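Local coordinates for protein transmembrane oligosaccharyl transferase, putative (Archaeoglobus fulgidus, PDB 3VGP) that probably belongs to the AglB family of membrane proteins, here represented by its C-terminal globular domain, at residues Arg87-Asp93 / Asp155-Val161. The protein carries 1 engineered substitution. Sequence-based numbering, arbitrary orientation.
Sequences RYVVTAD and DVKIFEV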
loop_
_atom_site.group_PDB
_atom_site.type_symbol
_atom_site.label_atom_id
_atom_site.label_comp_id
_atom_site.label_asym_id
_atom_site.label_seq_id
_atom_site.Cartn_x
_atom_site.Cartn_y
_atom_site.Cartn_z
ATOM N N ARG A 87 -7.098 6.034 4.596
ATOM C CA ARG A 87 -6.591 7.400 4.688
ATOM C C ARG A 87 -5.149 7.443 4.205
ATOM O O ARG A 87 -4.724 8.413 3.576
ATOM C CB ARG A 87 -6.639 7.908 6.127
ATOM C CG ARG A 87 -6.011 9.283 6.284
ATOM C CD ARG A 87 -6.134 9.810 7.701
ATOM N NE ARG A 87 -5.550 11.142 7.824
ATOM C CZ ARG A 87 -5.467 11.819 8.963
ATOM N NH1 ARG A 87 -4.914 13.024 8.975
ATOM N NH2 ARG A 87 -5.938 11.292 10.089
ATOM N N TYR A 88 -4.406 6.381 4.502
ATOM C CA TYR A 88 -3.005 6.302 4.111
ATOM C C TYR A 88 -2.652 5.097 3.259
ATOM O O TYR A 88 -3.159 3.991 3.465
ATOM C CB TYR A 88 -2.110 6.269 5.351
ATOM C CG TYR A 88 -2.191 7.504 6.220
ATOM C CD1 TYR A 88 -1.836 8.753 5.719
ATOM C CD2 TYR A 88 -2.608 7.416 7.547
ATOM C CE1 TYR A 88 -1.892 9.891 6.522
ATOM C CE2 TYR A 88 -2.671 8.552 8.360
ATOM C CZ TYR A 88 -2.311 9.783 7.836
ATOM O OH TYR A 88 -2.369 10.913 8.623
ATOM N N VAL A 89 -1.768 5.335 2.296
ATOM C CA VAL A 89 -1.246 4.292 1.426
ATOM C C VAL A 89 0.264 4.380 1.644
ATOM O O VAL A 89 0.839 5.467 1.598
ATOM C CB VAL A 89 -1.565 4.561 -0.060
ATOM C CG1 VAL A 89 -0.856 3.535 -0.926
ATOM C CG2 VAL A 89 -3.069 4.474 -0.293
ATOM N N VAL A 90 0.908 3.245 1.879
ATOM C CA VAL A 90 2.341 3.253 2.148
ATOM C C VAL A 90 3.129 2.415 1.154
ATOM O O VAL A 90 2.748 1.286 0.850
ATOM C CB VAL A 90 2.628 2.724 3.568
ATOM C CG1 VAL A 90 4.097 2.927 3.919
ATOM C CG2 VAL A 90 1.732 3.430 4.573
ATOM N N THR A 91 4.229 2.974 0.660
ATOM C CA THR A 91 5.090 2.275 -0.292
ATOM C C THR A 91 6.512 2.212 0.267
ATOM O O THR A 91 6.808 2.811 1.298
ATOM C CB THR A 91 5.123 2.984 -1.674
ATOM O OG1 THR A 91 5.721 4.282 -1.549
ATOM C CG2 THR A 91 3.702 3.139 -2.225
ATOM N N ALA A 92 7.378 1.461 -0.407
ATOM C CA ALA A 92 8.774 1.321 0.005
ATOM C C ALA A 92 9.532 0.739 -1.178
ATOM O O ALA A 92 8.925 0.161 -2.080
ATOM C CB ALA A 92 8.886 0.393 1.212
ATOM N N ASP A 93 10.854 0.875 -1.188
ATOM C CA ASP A 93 11.623 0.351 -2.316
ATOM C C ASP A 93 11.361 -1.132 -2.546
ATOM O O ASP A 93 11.293 -1.585 -3.693
ATOM C CB ASP A 93 13.131 0.545 -2.105
ATOM C CG ASP A 93 13.568 1.989 -2.244
ATOM O OD1 ASP A 93 12.818 2.794 -2.835
ATOM O OD2 ASP A 93 14.685 2.315 -1.775
ATOM N N ASP A 155 13.099 4.900 2.979
ATOM C CA ASP A 155 12.467 4.804 1.668
ATOM C C ASP A 155 10.994 4.437 1.806
ATOM O O ASP A 155 10.318 4.159 0.816
ATOM C CB ASP A 155 13.182 3.787 0.774
ATOM C CG ASP A 155 13.290 2.421 1.409
ATOM O OD1 ASP A 155 14.122 2.258 2.324
ATOM O OD2 ASP A 155 12.542 1.510 0.996
ATOM N N VAL A 156 10.503 4.430 3.041
ATOM C CA VAL A 156 9.097 4.140 3.296
ATOM C C VAL A 156 8.370 5.467 3.086
ATOM O O VAL A 156 8.657 6.450 3.771
ATOM C CB VAL A 156 8.866 3.655 4.747
ATOM C CG1 VAL A 156 7.392 3.329 4.960
ATOM C CG2 VAL A 156 9.714 2.432 5.031
ATOM N N LYS A 157 7.441 5.496 2.134
ATOM C CA LYS A 157 6.704 6.721 1.834
ATOM C C LYS A 157 5.236 6.601 2.224
ATOM O O LYS A 157 4.584 5.610 1.906
ATOM C CB LYS A 157 6.809 7.050 0.341
ATOM C CG LYS A 157 8.233 7.241 -0.153
ATOM C CD LYS A 157 8.273 7.651 -1.616
ATOM C CE LYS A 157 9.718 7.775 -2.100
ATOM N NZ LYS A 157 9.817 8.240 -3.506
ATOM N N ILE A 158 4.726 7.618 2.916
ATOM C CA ILE A 158 3.332 7.633 3.344
ATOM C C ILE A 158 2.561 8.651 2.514
ATOM O O ILE A 158 2.907 9.830 2.481
ATOM C CB ILE A 158 3.203 7.998 4.842
ATOM C CG1 ILE A 158 3.928 6.950 5.693
ATOM C CG2 ILE A 158 1.729 8.054 5.247
ATOM C CD1 ILE A 158 3.921 7.253 7.173
ATOM N N PHE A 159 1.522 8.177 1.835
ATOM C CA PHE A 159 0.683 9.023 0.997
ATOM C C PHE A 159 -0.690 9.146 1.636
ATOM O O PHE A 159 -1.226 8.171 2.156
ATOM C CB PHE A 159 0.526 8.400 -0.391
ATOM C CG PHE A 159 1.813 8.301 -1.164
ATOM C CD1 PHE A 159 2.210 9.328 -2.012
ATOM C CD2 PHE A 159 2.630 7.183 -1.036
ATOM C CE1 PHE A 159 3.397 9.245 -2.724
ATOM C CE2 PHE A 159 3.824 7.089 -1.742
ATOM C CZ PHE A 159 4.209 8.119 -2.588
ATOM N N GLU A 160 -1.255 10.345 1.608
ATOM C CA GLU A 160 -2.586 10.535 2.159
ATOM C C GLU A 160 -3.563 10.592 0.996
ATOM O O GLU A 160 -3.281 11.193 -0.045
ATOM C CB GLU A 160 -2.656 11.831 2.974
ATOM C CG GLU A 160 -4.014 12.082 3.620
ATOM C CD GLU A 160 -3.967 13.184 4.666
ATOM O OE1 GLU A 160 -3.341 14.231 4.397
ATOM O OE2 GLU A 160 -4.562 13.008 5.752
ATOM N N VAL A 161 -4.703 9.937 1.159
ATOM C CA VAL A 161 -5.725 9.940 0.128
ATOM C C VAL A 161 -6.448 11.282 0.205
ATOM O O VAL A 161 -6.969 11.653 1.255
ATOM C CB VAL A 161 -6.731 8.802 0.358
ATOM C CG1 VAL A 161 -7.808 8.830 -0.713
ATOM C CG2 VAL A 161 -6.000 7.474 0.340
HETATM O O HOH W 1 -1.930 13.157 7.410
#
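Val89 and Phe159 form a hydrogen-bonded antiparallel pair at mid-contact, with Val89 N 2.9 Å from Phe159 O and Phe159 N 2.8 Å from Val89 O. Thr91 and Lys157 make the next such pair. Their strands are the inner two of a mixed sheet ordered 35-36, 88-91, 156-161, 147-153.

The tight part lies among the buried residues. On one face, Val90 CG1 sits anti to its backbone N (chi1 -172°) and presses on Val156 CG1 at 3.5 Å, closer than usual for two carbons. Ile158 CG2 meets Tyr88 CD1 at 3.7 Å, and helix 6-20 packs here through Trp8 and Met15. On the other face, Thr91 OG1 lies at the ring edge of Phe159, 3.4 Å from CE2, and hydrogen-bonds to His137 ND1.

The ends are more open. At one, the extended Arg87 grips Glu160 side-on: NE (3.0 Å) and NH1 both bond to OE2, with guanidinium and carboxylate nearly coplanar (12°). Arg87 CG covers the Tyr88 ring, whose OH bonds to Ser18 and a water donating weakly to Glu160 OE2. At the other, Asp93 N bonds to Asp155 OD2 at 2.8 Å.

Asp93 OD2 is 3.6 Å from Asp155 OD2; this repulsion is probably offset by Asp93 N and by His137 NE2, hydrogen-bonded to Asp93 OD1. A largely apolar, backbone-bonded centre has a salt bridge at one end and a backbone-to-carboxylate bond at the other.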